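Long-range contacts in pentafunctional AROM polypeptide (Schizosaccharomyces pombe, PDB 5SWV), which probably catalyses five steps of the shikimate pathway, this fragment holding its dehydroquinate dehydratase and shikimate dehydrogenase portions: residues A[197-202]-A[215-220]; A[356-361]-A[391-396]; A[252-257]-A[279-284]. One frame throughout, in Å; residues are numbered along the deposited sequence.

In the fold
The three contacts fall in three separate parts of the chain, in the order contact 1, contact 3, contact 2, and do not touch. Contact 1 belongs to the dehydroquinate dehydratase barrel. Contact 3 lies at the edge of the mixed sheet of the shikimate dehydrogenase substrate-binding domain, and contact 2 among the helices beside the parallel sheet of the dehydrogenase, which probably binds the nucleotide. The centres of contacts 1 and 2 are about 34 Å apart, on opposite sides of the chain's centre, and contact 3 is centred about 29 Å from each. In shikimate dehydrogenases the active site lies between the two domains that contacts 2 and 3 represent; their nearest atoms are about 14 Å apart.

Contact 1 (A[197-202]-A[215-220]); sequences PLILFN and KFMTPV
Phe216 lies between Pro197 and its own neighbour Met217. CB of Pro197 makes an off-centre CH-pi contact, 4.2 Å from the centroid of the Phe216 ring, while Met217 CG lies over the centre of the ring, 3.7 Å from its plane, on the other side from Pro197. With CG anti to the backbone N (chi1 -177°), the Phe216 ring extends toward residues 197-199, and its CD2 comes 3.9 Å from Ile199 CG1. A flat, apolar ring suits this place because neighbours can approach it from either side. Ile199, branched at CB, spreads over the other backbone: its CG2 is 3.5 Å from Met217 O, and its CD1 reaches Met217 CB at 3.8 Å. Further along, Phe201 CZ approaches Pro219 CG obliquely at 3.7 Å, the two rings coming from opposite directions, and Ile199 CG2 lies at the edge of the Phe201 ring, in its plane.

These residues close the eight-stranded (beta/alpha)8 barrel of the type I dehydroquinase. Strands 198-203 and 218-220, its seventh and eighth, are the outermost strands of the parallel sheet, and here they meet through side chains without backbone hydrogen bonds between them. Asn214 helps to bridge them: its OD1 accepts from Leu200 N, while its ND2 bonds to Phe216 O and Thr218 OG1. Behind the first shell, strand 167-173 pairs with Ile199 and Phe201 through backbone bonds, Ser12 holds Met217 N, and Arg211 of helix 208-213 touches both Phe201 and Pro219.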
# COMPACT_ATOMS: atom_id res chain seq x y z
N PRO A 197 -16.33 2.08 15.81
CA PRO A 197 -16.33 2.77 14.52
C PRO A 197 -17.45 2.30 13.60
O PRO A 197 -17.87 1.14 13.67
CB PRO A 197 -14.96 2.45 13.92
CG PRO A 197 -14.44 1.31 14.72
CD PRO A 197 -15.07 1.39 16.07
N LEU A 198 -17.91 3.20 12.73
CA LEU A 198 -19.13 3.00 11.96
C LEU A 198 -18.96 3.23 10.45
O LEU A 198 -18.56 4.30 10.03
CB LEU A 198 -20.21 3.94 12.51
CG LEU A 198 -21.62 3.83 11.90
CD1 LEU A 198 -22.37 2.61 12.40
CD2 LEU A 198 -22.41 5.09 12.20
N ILE A 199 -19.30 2.21 9.65
CA ILE A 199 -19.50 2.36 8.20
C ILE A 199 -21.00 2.56 7.98
O ILE A 199 -21.80 1.75 8.42
CB ILE A 199 -19.05 1.10 7.42
CG1 ILE A 199 -17.63 0.68 7.81
CG2 ILE A 199 -19.09 1.36 5.92
CD1 ILE A 199 -17.21 -0.65 7.21
N LEU A 200 -21.36 3.61 7.27
CA LEU A 200 -22.75 4.03 7.17
C LEU A 200 -23.02 4.78 5.87
O LEU A 200 -22.42 5.81 5.62
CB LEU A 200 -23.07 4.91 8.36
CG LEU A 200 -24.47 5.52 8.47
CD1 LEU A 200 -25.50 4.43 8.67
CD2 LEU A 200 -24.52 6.54 9.60
N PHE A 201 -23.93 4.25 5.07
CA PHE A 201 -24.33 4.86 3.79
C PHE A 201 -25.60 4.22 3.26
O PHE A 201 -26.12 3.28 3.84
CB PHE A 201 -23.22 4.74 2.75
CG PHE A 201 -22.83 3.33 2.43
CD1 PHE A 201 -21.91 2.64 3.22
CD2 PHE A 201 -23.33 2.70 1.30
CE1 PHE A 201 -21.53 1.34 2.91
CE2 PHE A 201 -22.94 1.40 0.97
CZ PHE A 201 -22.05 0.72 1.79
N ASN A 202 -26.10 4.78 2.16
CA ASN A 202 -27.23 4.24 1.44
C ASN A 202 -26.74 3.77 0.09
O ASN A 202 -26.05 4.51 -0.62
CB ASN A 202 -28.30 5.29 1.23
CG ASN A 202 -28.89 5.80 2.53
OD1 ASN A 202 -29.28 5.01 3.39
ND2 ASN A 202 -28.98 7.11 2.68
N LYS A 215 -16.67 8.59 5.46
CA LYS A 215 -15.20 8.70 5.41
C LYS A 215 -14.51 7.41 5.76
O LYS A 215 -13.53 7.06 5.14
CB LYS A 215 -14.71 9.85 6.29
CG LYS A 215 -15.19 11.18 5.72
CD LYS A 215 -14.73 12.40 6.51
CE LYS A 215 -15.21 12.33 7.95
NZ LYS A 215 -15.47 13.69 8.50
N PHE A 216 -15.07 6.69 6.72
CA PHE A 216 -14.47 5.47 7.24
C PHE A 216 -14.87 4.21 6.47
O PHE A 216 -16.02 3.79 6.51
CB PHE A 216 -14.86 5.32 8.71
CG PHE A 216 -14.24 4.13 9.36
CD1 PHE A 216 -12.89 4.14 9.70
CD2 PHE A 216 -14.99 2.99 9.61
CE1 PHE A 216 -12.30 3.04 10.30
CE2 PHE A 216 -14.41 1.87 10.20
CZ PHE A 216 -13.06 1.90 10.55
N MET A 217 -13.88 3.61 5.80
CA MET A 217 -14.01 2.30 5.10
C MET A 217 -15.18 2.22 4.12
O MET A 217 -16.06 1.38 4.27
CB MET A 217 -14.07 1.14 6.10
CG MET A 217 -12.81 0.97 6.93
SD MET A 217 -12.93 -0.43 8.08
CE MET A 217 -12.72 -1.80 6.95
N THR A 218 -15.17 3.11 3.14
CA THR A 218 -16.17 3.10 2.06
C THR A 218 -15.81 2.00 1.07
O THR A 218 -14.65 1.86 0.71
CB THR A 218 -16.23 4.44 1.31
OG1 THR A 218 -16.59 5.48 2.22
CG2 THR A 218 -17.26 4.40 0.21
N PRO A 219 -16.80 1.21 0.64
CA PRO A 219 -16.49 0.28 -0.45
C PRO A 219 -16.45 0.98 -1.80
O PRO A 219 -17.24 1.89 -2.07
CB PRO A 219 -17.61 -0.75 -0.40
CG PRO A 219 -18.72 -0.06 0.29
CD PRO A 219 -18.10 0.89 1.26
N VAL A 220 -15.50 0.54 -2.61
CA VAL A 220 -15.32 1.01 -3.97
C VAL A 220 -15.12 -0.18 -4.89
O VAL A 220 -14.85 -1.30 -4.44
CB VAL A 220 -14.11 1.96 -4.09
CG1 VAL A 220 -14.28 3.17 -3.19
CG2 VAL A 220 -12.79 1.25 -3.80

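Contact 2 (A[356-361]-A[391-396]); sequences GIYDTF and LHRLGV
In the domain built on the parallel sheet of shikimate dehydrogenase, helix 353-364 packs against the C-terminal end of helix 382-393, where Tyr358 and Phe361 meet Leu391, Arg393 and Leu394. The CB-CG bond of Tyr358 points away from its backbone N (chi1 -177°), which swings the ring out across the Leu394 side chain. Both the branch point and one methyl of Leu394 approach the Tyr358 ring obliquely, Leu394 CG lying 3.5 Å from Tyr358 CE2. Its other methyl turns to the second aromatic residue, CD1 of Leu394 lying 3.8 Å from Phe361 CB. A forked leucine is apt here because it can serve two aromatic neighbours at once.

Over one face of the Phe361 ring, toward its rim, lies CD2 of Leu391, 4.2 Å from CE2 of Phe361; at the edge of the same ring, in its plane, lies Ile357 CG2 of the same helix. At the exposed margin, Arg393 CG passes 4.1 Å from Tyr358 CE2, lending its aliphatic part to the contact.

Just after Leu394 the helix stops in a Schellman motif. Gly395 N bonds to His392 O and Val396 N to Leu391 O, and the positive phi of Gly395 (99°) is readily adopted by a residue without a side chain. Phe361 and Leu391 both continue inward to Ala442 of strand 440-445. Helices lying against a parallel sheet in this way, with helix 382-393 linking strands 374-378 and 398-403, are characteristic of the Rossmann fold, consistent with a nucleotide-binding domain.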
# COMPACT_ATOMS: atom_id res chain seq x y z
N GLY A 356 12.41 3.19 -2.92
CA GLY A 356 12.75 2.87 -4.30
C GLY A 356 13.40 1.51 -4.43
O GLY A 356 13.16 0.78 -5.40
N ILE A 357 14.23 1.16 -3.44
CA ILE A 357 14.90 -0.14 -3.40
C ILE A 357 13.95 -1.19 -2.86
O ILE A 357 13.68 -2.17 -3.53
CB ILE A 357 16.17 -0.08 -2.54
CG1 ILE A 357 17.15 0.96 -3.13
CG2 ILE A 357 16.84 -1.46 -2.48
CD1 ILE A 357 18.33 1.28 -2.24
N TYR A 358 13.44 -0.97 -1.67
CA TYR A 358 12.56 -1.91 -1.02
C TYR A 358 11.38 -2.31 -1.88
O TYR A 358 11.16 -3.49 -2.12
CB TYR A 358 12.06 -1.34 0.31
CG TYR A 358 11.20 -2.30 1.06
CD1 TYR A 358 9.83 -2.34 0.84
CD2 TYR A 358 11.76 -3.22 1.95
CE1 TYR A 358 9.03 -3.25 1.51
CE2 TYR A 358 10.97 -4.13 2.64
CZ TYR A 358 9.60 -4.15 2.41
OH TYR A 358 8.79 -5.04 3.05
N ASP A 359 10.61 -1.32 -2.34
CA ASP A 359 9.36 -1.57 -3.08
C ASP A 359 9.60 -2.24 -4.44
O ASP A 359 8.72 -2.94 -4.96
CB ASP A 359 8.59 -0.28 -3.36
CG ASP A 359 8.08 0.43 -2.10
OD1 ASP A 359 8.27 -0.03 -0.95
OD2 ASP A 359 7.46 1.50 -2.29
N THR A 360 10.77 -2.00 -5.03
CA THR A 360 11.11 -2.61 -6.31
C THR A 360 11.26 -4.13 -6.12
O THR A 360 10.67 -4.89 -6.87
CB THR A 360 12.39 -1.99 -6.90
OG1 THR A 360 12.15 -0.61 -7.16
CG2 THR A 360 12.79 -2.67 -8.18
N PHE A 361 12.03 -4.54 -5.11
CA PHE A 361 12.16 -5.95 -4.75
C PHE A 361 10.82 -6.55 -4.34
O PHE A 361 10.45 -7.62 -4.81
CB PHE A 361 13.19 -6.13 -3.62
CG PHE A 361 14.62 -6.12 -4.10
CD1 PHE A 361 15.16 -7.22 -4.75
CD2 PHE A 361 15.43 -5.01 -3.90
CE1 PHE A 361 16.47 -7.20 -5.21
CE2 PHE A 361 16.75 -4.99 -4.34
CZ PHE A 361 17.26 -6.09 -5.01
N LEU A 391 17.59 -4.40 2.19
CA LEU A 391 17.78 -5.86 2.12
C LEU A 391 17.53 -6.49 3.48
O LEU A 391 16.87 -7.51 3.57
CB LEU A 391 19.16 -6.24 1.57
CG LEU A 391 19.34 -5.94 0.08
CD1 LEU A 391 20.68 -6.39 -0.44
CD2 LEU A 391 18.24 -6.60 -0.75
N HIS A 392 18.01 -5.84 4.53
CA HIS A 392 17.81 -6.31 5.88
C HIS A 392 16.33 -6.35 6.22
O HIS A 392 15.83 -7.33 6.78
CB HIS A 392 18.58 -5.46 6.90
CG HIS A 392 18.59 -6.05 8.28
ND1 HIS A 392 17.59 -5.81 9.20
CD2 HIS A 392 19.46 -6.88 8.89
CE1 HIS A 392 17.85 -6.47 10.31
NE2 HIS A 392 18.98 -7.13 10.15
N ARG A 393 15.61 -5.30 5.84
CA ARG A 393 14.19 -5.21 6.16
C ARG A 393 13.36 -6.25 5.44
O ARG A 393 12.33 -6.64 5.93
CB ARG A 393 13.67 -3.81 5.85
CG ARG A 393 12.30 -3.50 6.43
CD ARG A 393 12.16 -2.02 6.73
NE ARG A 393 10.75 -1.65 6.65
CZ ARG A 393 9.88 -1.65 7.66
NH1 ARG A 393 10.25 -2.01 8.89
NH2 ARG A 393 8.62 -1.30 7.42
N LEU A 394 13.81 -6.68 4.27
CA LEU A 394 13.16 -7.75 3.53
C LEU A 394 13.55 -9.14 4.04
O LEU A 394 13.07 -10.12 3.50
CB LEU A 394 13.53 -7.67 2.04
CG LEU A 394 13.12 -6.44 1.22
CD1 LEU A 394 14.09 -6.15 0.08
CD2 LEU A 394 11.73 -6.61 0.65
N GLY A 395 14.44 -9.23 5.04
CA GLY A 395 14.76 -10.50 5.69
C GLY A 395 16.03 -11.21 5.24
O GLY A 395 16.28 -12.34 5.66
N VAL A 396 16.85 -10.58 4.40
CA VAL A 396 18.12 -11.18 3.99
C VAL A 396 19.02 -11.42 5.22
O VAL A 396 19.30 -10.50 5.97
CB VAL A 396 18.86 -10.27 2.97
CG1 VAL A 396 20.27 -10.76 2.71
CG2 VAL A 396 18.08 -10.21 1.67

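Contact 3 (A[252-257]-A[279-284]); sequences EKFFLF and LPHTYE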
# COMPACT_ATOMS: atom_id res chain seq x y z
N GLU A 252 -4.49 21.32 -3.70
CA GLU A 252 -3.25 21.45 -2.96
C GLU A 252 -2.11 21.61 -3.95
O GLU A 252 -2.13 21.02 -5.05
CB GLU A 252 -3.05 20.26 -2.01
CG GLU A 252 -3.72 20.43 -0.65
CD GLU A 252 -3.87 19.13 0.15
OE1 GLU A 252 -2.89 18.38 0.29
OE2 GLU A 252 -4.99 18.85 0.64
N LYS A 253 -1.14 22.44 -3.57
CA LYS A 253 0.04 22.67 -4.37
C LYS A 253 1.21 21.85 -3.82
O LYS A 253 1.55 21.96 -2.65
CB LYS A 253 0.40 24.14 -4.37
CG LYS A 253 -0.68 25.04 -4.92
CD LYS A 253 -0.11 26.12 -5.82
CE LYS A 253 -1.17 27.11 -6.28
NZ LYS A 253 -1.40 28.14 -5.22
N PHE A 254 1.80 21.03 -4.68
CA PHE A 254 2.99 20.24 -4.38
C PHE A 254 4.19 20.76 -5.16
O PHE A 254 4.03 21.38 -6.21
CB PHE A 254 2.75 18.76 -4.68
CG PHE A 254 1.76 18.11 -3.75
CD1 PHE A 254 0.39 18.15 -4.02
CD2 PHE A 254 2.18 17.48 -2.59
CE1 PHE A 254 -0.53 17.59 -3.14
CE2 PHE A 254 1.26 16.90 -1.72
CZ PHE A 254 -0.08 16.95 -1.99
N PHE A 255 5.38 20.52 -4.64
CA PHE A 255 6.60 21.13 -5.16
C PHE A 255 7.80 20.19 -5.13
O PHE A 255 7.77 19.14 -4.51
CB PHE A 255 6.90 22.40 -4.36
CG PHE A 255 5.86 23.47 -4.49
CD1 PHE A 255 5.90 24.38 -5.54
CD2 PHE A 255 4.82 23.56 -3.57
CE1 PHE A 255 4.92 25.36 -5.67
CE2 PHE A 255 3.84 24.55 -3.70
CZ PHE A 255 3.90 25.45 -4.75
N LEU A 256 8.84 20.57 -5.86
CA LEU A 256 10.15 19.94 -5.80
C LEU A 256 11.17 21.04 -5.51
O LEU A 256 11.23 22.02 -6.24
CB LEU A 256 10.50 19.27 -7.13
CG LEU A 256 11.89 18.61 -7.25
CD1 LEU A 256 12.09 17.52 -6.20
CD2 LEU A 256 12.12 18.05 -8.64
N PHE A 257 11.95 20.89 -4.44
CA PHE A 257 13.02 21.81 -4.13
C PHE A 257 14.35 21.18 -4.49
O PHE A 257 14.53 19.97 -4.34
CB PHE A 257 13.02 22.12 -2.65
CG PHE A 257 11.71 22.64 -2.12
CD1 PHE A 257 10.95 23.58 -2.82
CD2 PHE A 257 11.26 22.23 -0.86
CE1 PHE A 257 9.77 24.06 -2.29
CE2 PHE A 257 10.08 22.72 -0.33
CZ PHE A 257 9.33 23.63 -1.04
N LEU A 279 -7.81 13.43 -8.60
CA LEU A 279 -7.41 14.46 -7.67
C LEU A 279 -7.12 15.78 -8.40
O LEU A 279 -6.70 15.77 -9.54
CB LEU A 279 -6.17 14.01 -6.87
CG LEU A 279 -6.35 12.86 -5.87
CD1 LEU A 279 -5.04 12.63 -5.14
CD2 LEU A 279 -7.45 13.15 -4.86
N PRO A 280 -7.31 16.93 -7.72
CA PRO A 280 -7.22 18.23 -8.38
C PRO A 280 -5.92 18.96 -8.12
O PRO A 280 -5.89 20.18 -8.22
CB PRO A 280 -8.34 19.00 -7.68
CG PRO A 280 -8.22 18.53 -6.25
CD PRO A 280 -7.70 17.10 -6.30
N HIS A 281 -4.85 18.25 -7.79
CA HIS A 281 -3.65 18.89 -7.26
C HIS A 281 -2.75 19.35 -8.41
O HIS A 281 -2.98 19.01 -9.57
CB HIS A 281 -2.90 17.94 -6.31
CG HIS A 281 -3.74 17.40 -5.17
ND1 HIS A 281 -4.56 18.19 -4.39
CD2 HIS A 281 -3.84 16.15 -4.65
CE1 HIS A 281 -5.14 17.45 -3.46
NE2 HIS A 281 -4.72 16.21 -3.60
N THR A 282 -1.74 20.15 -8.08
CA THR A 282 -0.66 20.47 -9.02
C THR A 282 0.68 20.14 -8.40
O THR A 282 0.80 20.15 -7.17
CB THR A 282 -0.67 21.94 -9.42
OG1 THR A 282 -0.66 22.76 -8.24
CG2 THR A 282 -1.91 22.26 -10.23
N TYR A 283 1.70 19.85 -9.23
CA TYR A 283 3.09 19.64 -8.77
C TYR A 283 4.05 20.43 -9.66
O TYR A 283 4.01 20.31 -10.87
CB TYR A 283 3.44 18.15 -8.81
CG TYR A 283 4.75 17.68 -8.15
CD1 TYR A 283 6.00 17.98 -8.70
CD2 TYR A 283 4.73 16.87 -7.02
CE1 TYR A 283 7.17 17.51 -8.12
CE2 TYR A 283 5.90 16.39 -6.44
CZ TYR A 283 7.11 16.71 -6.98
OH TYR A 283 8.24 16.23 -6.39
N GLU A 284 4.92 21.22 -9.03
CA GLU A 284 5.82 22.15 -9.74
C GLU A 284 7.25 22.10 -9.24
O GLU A 284 7.51 22.18 -8.04
CB GLU A 284 5.34 23.60 -9.56
CG GLU A 284 4.05 23.94 -10.26
CD GLU A 284 3.26 25.04 -9.56
OE1 GLU A 284 2.99 26.05 -10.25
OE2 GLU A 284 2.89 24.89 -8.36
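Both Phe254 and His281 hold CG anti to the carbonyl carbon, which brings their rings together, whereas Tyr283 has its CG beside the carbonyl carbon, trans to the amide N (chi1 -170°), and lays its ring along the neighbouring strand. The Phe254 edge meets the His281 face in a T-shaped pair, centroids of the two rings 5.4 Å apart and planes at 65°. Phe254 CE1 stands over the imidazole toward its rim, and Pro280 CD covers the opposite face. At the edge of that imidazole, Glu252 N makes a weak bond to His281 ND1 (3.2 Å).

The backbones join as parallel strands through a ladder of four bonds whose donors alternate from one strand to the other: Thr282 N to Glu252 O, Phe254 N to Thr282 O (2.8 Å), Glu284 N to Phe254 O and Leu256 N to Glu284 O. On the face carrying Phe254, Tyr283 CD2 packs 3.6 Å from Phe254 CB, and the far end of the tyrosine ring reaches Leu256 CB. A tyrosine fits here because its ring is buried while its hydroxyl finds a polar partner, Asn307. Lys253, Phe255 and Glu284 occupy the other face. The chain of Glu284 runs beside the Phe255 ring, and its OE2 lies 3.4 Å from Phe255 CE1; the Lys253 ammonium is salt-bridged to Asp302.

Strand 253-257, helix 266-277 and strand 282-285 form a beta-alpha-beta unit. The helix covers the face of Phe254 and Tyr283 with Tyr274, and His270 stacks on Tyr283. Strand 282-285 ends the sheet within this chain, while strand 303-308 flanks 253-257 on its other side.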